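Inorganic pyrophosphatase (Thermus thermophilus, PDB 2PRD) catalyses the magnesium-dependent hydrolysis of inorganic pyrophosphate to two phosphate ions, working as a homohexamer. Local coordinates at residues V16-E21 with V85-V90; V90-M95 with K159-E164. All coordinates share one frame; numbering follows the deposited sequence.

Contact 1: V16-E21 with V85-V90; sequences VHMVIE and VEVRVV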
ATOM      1  N   VAL A  16     -25.236  12.067 -10.460  1.00 12.36           N
ATOM      2  CA  VAL A  16     -24.440  13.018 -11.229  1.00  4.04           C
ATOM      3  C   VAL A  16     -23.038  12.525 -11.543  1.00  8.74           C
ATOM      4  O   VAL A  16     -22.543  11.597 -10.905  1.00 15.68           O
ATOM      5  CB  VAL A  16     -24.355  14.354 -10.475  1.00  6.29           C
ATOM      6  CG1 VAL A  16     -25.711  15.048 -10.226  1.00  7.88           C
ATOM      7  CG2 VAL A  16     -23.670  14.192  -9.143  1.00  6.89           C
ATOM      8  N   HIS A  17     -22.399  13.143 -12.508  1.00  5.76           N
ATOM      9  CA  HIS A  17     -21.015  12.879 -12.858  1.00  5.64           C
ATOM     10  C   HIS A  17     -20.170  13.692 -11.858  1.00 13.68           C
ATOM     11  O   HIS A  17     -20.633  14.771 -11.474  1.00 16.36           O
ATOM     12  CB  HIS A  17     -20.626  13.347 -14.237  1.00  6.59           C
ATOM     13  CG  HIS A  17     -20.971  12.397 -15.345  1.00  4.99           C
ATOM     14  ND1 HIS A  17     -21.286  12.848 -16.607  1.00 11.44           N
ATOM     15  CD2 HIS A  17     -21.112  11.070 -15.355  1.00 14.11           C
ATOM     16  CE1 HIS A  17     -21.524  11.794 -17.386  1.00 12.37           C
ATOM     17  NE2 HIS A  17     -21.416  10.702 -16.649  1.00 16.41           N
ATOM     18  N   MET A  18     -19.038  13.170 -11.437  1.00 15.87           N
ATOM     19  CA  MET A  18     -18.109  13.860 -10.553  1.00  6.23           C
ATOM     20  C   MET A  18     -16.678  13.588 -11.058  1.00  7.16           C
ATOM     21  O   MET A  18     -16.412  12.450 -11.460  1.00 10.71           O
ATOM     22  CB  MET A  18     -18.219  13.488  -9.067  1.00 10.41           C
ATOM     23  CG  MET A  18     -19.157  14.388  -8.285  1.00 14.05           C
ATOM     24  SD  MET A  18     -19.065  14.210  -6.510  1.00 22.62           S
ATOM     25  CE  MET A  18     -17.272  14.243  -6.324  1.00 21.61           C
ATOM     26  N   VAL A  19     -15.863  14.617 -11.093  1.00  5.09           N
ATOM     27  CA  VAL A  19     -14.435  14.474 -11.457  1.00  7.58           C
ATOM     28  C   VAL A  19     -13.713  14.411 -10.098  1.00  8.37           C
ATOM     29  O   VAL A  19     -13.830  15.314  -9.270  1.00 11.35           O
ATOM     30  CB  VAL A  19     -13.933  15.647 -12.283  1.00  1.16           C
ATOM     31  CG1 VAL A  19     -12.480  15.399 -12.711  1.00  4.78           C
ATOM     32  CG2 VAL A  19     -14.764  15.690 -13.568  1.00  6.13           C
ATOM     33  N   ILE A  20     -13.021  13.294  -9.879  1.00  9.20           N
ATOM     34  CA  ILE A  20     -12.313  13.071  -8.628  1.00  3.02           C
ATOM     35  C   ILE A  20     -10.996  13.838  -8.722  1.00  7.23           C
ATOM     36  O   ILE A  20     -10.347  13.806  -9.753  1.00 12.07           O
ATOM     37  CB  ILE A  20     -11.965  11.597  -8.352  1.00  8.41           C
ATOM     38  CG1 ILE A  20     -13.230  10.765  -8.135  1.00  9.42           C
ATOM     39  CG2 ILE A  20     -11.077  11.524  -7.114  1.00  6.63           C
ATOM     40  CD1 ILE A  20     -14.339  11.555  -7.437  1.00  7.31           C
ATOM     41  N   GLU A  21     -10.724  14.578  -7.641  1.00 10.70           N
ATOM     42  CA  GLU A  21      -9.491  15.345  -7.544  1.00  6.96           C
ATOM     43  C   GLU A  21      -8.582  14.698  -6.497  1.00 10.15           C
ATOM     44  O   GLU A  21      -7.397  14.501  -6.795  1.00  7.25           O
ATOM     45  CB  GLU A  21      -9.698  16.798  -7.200  1.00  4.55           C
ATOM     46  CG  GLU A  21     -10.230  17.502  -8.490  1.00  5.90           C
ATOM     47  CD  GLU A  21     -10.710  18.885  -8.091  1.00 11.24           C
ATOM     48  OE1 GLU A  21     -11.278  19.004  -6.988  1.00 17.54           O
ATOM     49  OE2 GLU A  21     -10.452  19.789  -8.901  1.00 16.46           O
ATOM     50  N   VAL A  85     -16.840   9.637 -12.111  1.00  9.20           N
ATOM     51  CA  VAL A  85     -17.647   8.512 -11.539  1.00  4.19           C
ATOM     52  C   VAL A  85     -19.042   9.016 -11.354  1.00  2.16           C
ATOM     53  O   VAL A  85     -19.232  10.229 -11.144  1.00  8.96           O
ATOM     54  CB  VAL A  85     -16.968   8.024 -10.250  1.00  8.53           C
ATOM     55  CG1 VAL A  85     -16.325   9.184  -9.488  1.00 14.74           C
ATOM     56  CG2 VAL A  85     -17.910   7.355  -9.264  1.00 11.69           C
ATOM     57  N   GLU A  86     -20.032   8.186 -11.505  1.00  4.93           N
ATOM     58  CA  GLU A  86     -21.438   8.521 -11.266  1.00  5.98           C
ATOM     59  C   GLU A  86     -21.604   8.339  -9.748  1.00  5.26           C
ATOM     60  O   GLU A  86     -21.287   7.301  -9.150  1.00 11.87           O
ATOM     61  CB  GLU A  86     -22.337   7.485 -11.927  1.00  8.79           C
ATOM     62  CG  GLU A  86     -22.317   7.679 -13.429  1.00 16.36           C
ATOM     63  CD  GLU A  86     -22.755   6.366 -14.082  1.00 36.02           C
ATOM     64  OE1 GLU A  86     -21.897   5.471 -14.284  1.00 34.43           O
ATOM     65  OE2 GLU A  86     -23.980   6.289 -14.332  1.00 47.32           O
ATOM     66  N   VAL A  87     -22.132   9.418  -9.236  1.00  9.82           N
ATOM     67  CA  VAL A  87     -22.318   9.558  -7.793  1.00  3.38           C
ATOM     68  C   VAL A  87     -23.776   9.786  -7.486  1.00 10.04           C
ATOM     69  O   VAL A  87     -24.401  10.641  -8.093  1.00 13.02           O
ATOM     70  CB  VAL A  87     -21.465  10.782  -7.377  1.00  9.61           C
ATOM     71  CG1 VAL A  87     -21.809  11.204  -5.954  1.00 14.30           C
ATOM     72  CG2 VAL A  87     -19.984  10.378  -7.375  1.00  9.57           C
ATOM     73  N   ARG A  88     -24.264   9.037  -6.508  1.00 10.16           N
ATOM     74  CA  ARG A  88     -25.610   9.219  -5.985  1.00  5.65           C
ATOM     75  C   ARG A  88     -25.592  10.211  -4.831  1.00  2.98           C
ATOM     76  O   ARG A  88     -25.012  10.012  -3.756  1.00 14.06           O
ATOM     77  CB  ARG A  88     -26.212   7.870  -5.610  1.00 15.58           C
ATOM     78  CG  ARG A  88     -27.538   7.962  -4.887  1.00 14.17           C
ATOM     79  CD  ARG A  88     -28.326   6.651  -4.918  1.00 14.28           C
ATOM     80  NE  ARG A  88     -27.942   5.960  -3.680  1.00 11.88           N
ATOM     81  CZ  ARG A  88     -27.123   4.922  -3.935  1.00 17.50           C
ATOM     82  NH1 ARG A  88     -26.870   4.725  -5.211  1.00 16.15           N
ATOM     83  NH2 ARG A  88     -26.692   4.211  -2.948  1.00 15.89           N
ATOM     84  N   VAL A  89     -26.340  11.329  -5.022  1.00 12.09           N
ATOM     85  CA  VAL A  89     -26.486  12.408  -4.030  1.00  9.35           C
ATOM     86  C   VAL A  89     -27.371  12.062  -2.850  1.00  9.10           C
ATOM     87  O   VAL A  89     -28.588  11.868  -3.020  1.00 20.19           O
ATOM     88  CB  VAL A  89     -27.047  13.703  -4.670  1.00  7.13           C
ATOM     89  CG1 VAL A  89     -26.995  14.861  -3.688  1.00  8.04           C
ATOM     90  CG2 VAL A  89     -26.217  14.027  -5.907  1.00  5.28           C
ATOM     91  N   VAL A  90     -26.803  12.108  -1.657  1.00 11.22           N
ATOM     92  CA  VAL A  90     -27.656  11.778  -0.484  1.00  8.55           C
ATOM     93  C   VAL A  90     -27.704  12.864   0.552  1.00 10.61           C
ATOM     94  O   VAL A  90     -28.486  12.710   1.517  1.00 16.41           O
ATOM     95  CB  VAL A  90     -27.150  10.431   0.097  1.00  7.99           C
ATOM     96  CG1 VAL A  90     -27.069   9.385  -1.013  1.00  7.55           C
ATOM     97  CG2 VAL A  90     -25.786  10.581   0.741  1.00 12.33           C
TER
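The carbonyl oxygen of Val16 takes the N-H of Val87, with Val87 N 2.8 Å from Val16 O, and the donor lies nearly in line with the C=O bond. The CA-H of Glu86 adds a weaker CA-H...O contact to the same oxygen, Glu86 CA standing 3.3 Å from Val16 O. The return bond, from Val16 N to Val87 O, completes a hydrogen-bonded pair. Two residues on, Met18 and Val85 form the next such pair, the bond from Met18 N to Val85 O being the more bent, 137° at the hydrogen. His17 and Glu86 make the non-hydrogen-bonded pair between them.

This is an antiparallel ladder joining strands 15-22 and 84-97 in the curled beta-sheet at the centre of the pyrophosphatase fold. Valines, branched at CB, suit such extended backbone; Val16, Val85 and Val87 share one buried face with Met18, and Val87 packs on its thioether chain. CG2 of Val87 lies 4.0 Å from both CB and SD of Met18. Val16 CG2 meets Val89 CG2 obliquely at 4.1 Å. Farther along, CG1 of Val85 touches CG1 and CD1 of Ile20; with chi1 at 35°, this methyl is set between the backbone N and carbonyl carbon. Val73 of strand 70-74 covers Met18 and Val87 on the same face.

On the other face, the partly exposed His17 and Glu86 lie side by side and point the same way, a place that tolerates polar groups. His17 CD2 is 4.1 Å from Glu86 CG, an oblique approach; the ring and carboxylate planes are turned 69° apart. His17 ND1 is hydrogen-bonded to Pro7 O.

Contact 2: V90-M95 with K159-E164; sequences VGLLLM and KAALEE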
ATOM      1  N   VAL A  90     -26.803  12.108  -1.657  1.00 11.22           N
ATOM      2  CA  VAL A  90     -27.656  11.778  -0.484  1.00  8.55           C
ATOM      3  C   VAL A  90     -27.704  12.864   0.552  1.00 10.61           C
ATOM      4  O   VAL A  90     -28.486  12.710   1.517  1.00 16.41           O
ATOM      5  CB  VAL A  90     -27.150  10.431   0.097  1.00  7.99           C
ATOM      6  CG1 VAL A  90     -27.069   9.385  -1.013  1.00  7.55           C
ATOM      7  CG2 VAL A  90     -25.786  10.581   0.741  1.00 12.33           C
ATOM      8  N   GLY A  91     -26.969  13.968   0.441  1.00 10.34           N
ATOM      9  CA  GLY A  91     -26.939  15.011   1.448  1.00  7.93           C
ATOM     10  C   GLY A  91     -26.057  16.209   1.198  1.00  8.07           C
ATOM     11  O   GLY A  91     -25.417  16.302   0.163  1.00 10.12           O
ATOM     12  N   LEU A  92     -26.000  17.186   2.116  1.00  9.95           N
ATOM     13  CA  LEU A  92     -25.180  18.382   1.993  1.00 11.77           C
ATOM     14  C   LEU A  92     -24.445  18.616   3.323  1.00 13.95           C
ATOM     15  O   LEU A  92     -24.986  18.346   4.386  1.00 16.38           O
ATOM     16  CB  LEU A  92     -25.984  19.699   1.856  1.00  8.81           C
ATOM     17  CG  LEU A  92     -26.533  20.084   0.514  1.00 16.77           C
ATOM     18  CD1 LEU A  92     -27.225  21.459   0.536  1.00  9.94           C
ATOM     19  CD2 LEU A  92     -25.454  20.075  -0.583  1.00  8.99           C
ATOM     20  N   LEU A  93     -23.265  19.171   3.158  1.00 17.67           N
ATOM     21  CA  LEU A  93     -22.472  19.599   4.297  1.00 14.25           C
ATOM     22  C   LEU A  93     -22.355  21.125   4.082  1.00 11.97           C
ATOM     23  O   LEU A  93     -21.846  21.595   3.070  1.00 12.02           O
ATOM     24  CB  LEU A  93     -21.116  18.944   4.462  1.00 10.02           C
ATOM     25  CG  LEU A  93     -20.237  19.434   5.603  1.00 13.39           C
ATOM     26  CD1 LEU A  93     -20.946  19.283   6.933  1.00 15.25           C
ATOM     27  CD2 LEU A  93     -18.935  18.653   5.637  1.00 23.09           C
ATOM     28  N   LEU A  94     -22.914  21.840   5.044  1.00 19.83           N
ATOM     29  CA  LEU A  94     -22.868  23.320   5.014  1.00 12.47           C
ATOM     30  C   LEU A  94     -21.672  23.756   5.845  1.00 15.60           C
ATOM     31  O   LEU A  94     -21.477  23.204   6.945  1.00 15.44           O
ATOM     32  CB  LEU A  94     -24.159  23.873   5.597  1.00 12.67           C
ATOM     33  CG  LEU A  94     -25.446  23.438   4.905  1.00 15.66           C
ATOM     34  CD1 LEU A  94     -26.652  24.051   5.563  1.00 18.39           C
ATOM     35  CD2 LEU A  94     -25.413  23.725   3.414  1.00 20.07           C
ATOM     36  N   MET A  95     -20.924  24.722   5.344  1.00 16.50           N
ATOM     37  CA  MET A  95     -19.774  25.262   6.086  1.00 19.06           C
ATOM     38  C   MET A  95     -19.480  26.696   5.684  1.00 23.52           C
ATOM     39  O   MET A  95     -19.958  27.187   4.636  1.00 23.17           O
ATOM     40  CB  MET A  95     -18.574  24.325   5.909  1.00 24.24           C
ATOM     41  CG  MET A  95     -18.243  23.925   4.485  1.00 35.70           C
ATOM     42  SD  MET A  95     -16.743  22.895   4.378  1.00 35.88           S
ATOM     43  CE  MET A  95     -17.129  21.699   5.667  1.00 33.80           C
ATOM     44  N   LYS A 159     -33.123  15.848   0.021  1.00 18.21           N
ATOM     45  CA  LYS A 159     -34.015  16.794  -0.721  1.00 19.05           C
ATOM     46  C   LYS A 159     -33.364  18.139  -0.895  1.00 18.54           C
ATOM     47  O   LYS A 159     -33.546  18.723  -1.969  1.00 19.06           O
ATOM     48  CB  LYS A 159     -35.416  16.799  -0.123  1.00 23.53           C
ATOM     49  CG  LYS A 159     -35.919  15.336  -0.098  1.00 43.17           C
ATOM     50  CD  LYS A 159     -37.391  15.214   0.240  1.00 50.56           C
ATOM     51  CE  LYS A 159     -37.921  13.824  -0.131  1.00 52.61           C
ATOM     52  NZ  LYS A 159     -37.502  12.805   0.874  1.00 61.95           N
ATOM     53  N   ALA A 160     -32.659  18.605   0.127  1.00 15.81           N
ATOM     54  CA  ALA A 160     -31.951  19.878   0.082  1.00 13.16           C
ATOM     55  C   ALA A 160     -30.817  19.850  -0.895  1.00 12.68           C
ATOM     56  O   ALA A 160     -30.551  20.803  -1.638  1.00 13.41           O
ATOM     57  CB  ALA A 160     -31.481  20.278   1.506  1.00 14.83           C
ATOM     58  N   ALA A 161     -30.078  18.738  -0.951  1.00 16.92           N
ATOM     59  CA  ALA A 161     -28.946  18.592  -1.841  1.00  5.78           C
ATOM     60  C   ALA A 161     -29.373  18.684  -3.296  1.00  9.12           C
ATOM     61  O   ALA A 161     -28.648  19.296  -4.090  1.00 17.14           O
ATOM     62  CB  ALA A 161     -28.221  17.249  -1.614  1.00  1.16           C
ATOM     63  N   LEU A 162     -30.465  17.992  -3.617  1.00  9.13           N
ATOM     64  CA  LEU A 162     -30.946  17.964  -5.000  1.00 10.21           C
ATOM     65  C   LEU A 162     -31.305  19.360  -5.490  1.00 12.51           C
ATOM     66  O   LEU A 162     -31.051  19.722  -6.638  1.00 20.50           O
ATOM     67  CB  LEU A 162     -32.054  16.949  -5.221  1.00 15.38           C
ATOM     68  CG  LEU A 162     -31.755  15.485  -4.901  1.00 16.36           C
ATOM     69  CD1 LEU A 162     -33.030  14.673  -4.997  1.00 12.47           C
ATOM     70  CD2 LEU A 162     -30.658  14.872  -5.738  1.00 17.92           C
ATOM     71  N   GLU A 163     -31.866  20.132  -4.599  1.00 19.55           N
ATOM     72  CA  GLU A 163     -32.246  21.518  -4.873  1.00 15.07           C
ATOM     73  C   GLU A 163     -31.001  22.327  -5.166  1.00 12.33           C
ATOM     74  O   GLU A 163     -31.058  23.198  -6.037  1.00 14.51           O
ATOM     75  CB  GLU A 163     -33.023  22.116  -3.708  1.00 16.15           C
ATOM     76  CG  GLU A 163     -34.497  21.750  -3.654  1.00 29.64           C
ATOM     77  CD  GLU A 163     -35.153  21.893  -5.025  1.00 41.20           C
ATOM     78  OE1 GLU A 163     -34.915  22.910  -5.726  1.00 42.42           O
ATOM     79  OE2 GLU A 163     -35.910  20.967  -5.412  1.00 45.65           O
ATOM     80  N   GLU A 164     -29.916  22.068  -4.483  1.00 11.35           N
ATOM     81  CA  GLU A 164     -28.666  22.840  -4.707  1.00 11.43           C
ATOM     82  C   GLU A 164     -28.030  22.355  -5.990  1.00 15.58           C
ATOM     83  O   GLU A 164     -27.475  23.119  -6.795  1.00 17.93           O
ATOM     84  CB  GLU A 164     -27.763  22.659  -3.503  1.00 21.36           C
ATOM     85  CG  GLU A 164     -26.331  23.127  -3.703  1.00 25.74           C
ATOM     86  CD  GLU A 164     -26.196  24.609  -3.416  1.00 31.25           C
ATOM     87  OE1 GLU A 164     -27.207  25.195  -2.969  1.00 37.19           O
ATOM     88  OE2 GLU A 164     -25.098  25.164  -3.609  1.00 36.33           O
TER
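A classic beta bulge in strand 84-97, where Val90 and Gly91 both face Ile106 of strand 101-109, lies where helix 158-173 crosses the strand, with Gly91 directly against Ala161. The CB of Ala161 sits 3.5 Å from Gly91 O and 3.7 Å from Gly91 C, packed against the peptide itself. Gly91 is almost fully extended, and the small methyl of Ala161 lets the helix come this close; the axes of the two segments approach to 6.4 Å at an angle of 76°.

Leu92 carries the side-chain part of the contact. Its CG stands anti to the carbonyl carbon (chi1 -81°), which directs the branched end onto the helix backbone at Ala161. There Leu92 CG lies 3.7 Å from Ala161 CA, and both methyls spread over the same residue, CD1 and CD2 of Leu92 being 4.1 Å and 4.0 Å from Ala161 CA. CD1 also reaches over to Ala160 O and, one helical turn later, to the CB of Glu164 at 4.2 Å. Glu164 thus offers the aliphatic base of its side chain to the leucine. No hydrogen bond crosses between the two segments, so the contact rests on apolar packing. An alanine at Leu92 would remove both methyls and is likely to open a gap beside Ala161 and leave the base of Glu164 without this apolar neighbour.

Leu92 also packs on Val105 and Arg156, from the strands flanking its own. Asp157, just before the helix, receives a hydrogen bond from Ala160 N through its OD1. The contacts of Gly91 and Leu92 seat the C-terminal helix of the pyrophosphatase fold across a strand of its curled sheet, a helix-on-sheet packing with a classic bulge beneath it.

In the fold
Contacts 1 and 2 follow one another along the chain, both built on the long strand 84-97, and their centres lie 14 Å apart. Contact 1 pairs the first half of this strand with strand 15-22 inside the sheet; contact 2 sets the next part, beyond the shared Val90, against helix 158-173. The two meet directly at Val89, whose CG1 is 3.4 Å from CB of Ala161 and whose CB is 3.9 Å from CD2 of Leu162. One strand thus ties an early strand of the chain and its last helix into a single core. Residues predicted to bind magnesium or substrate lie near both contacts, so this core probably belongs to the framework of the active site.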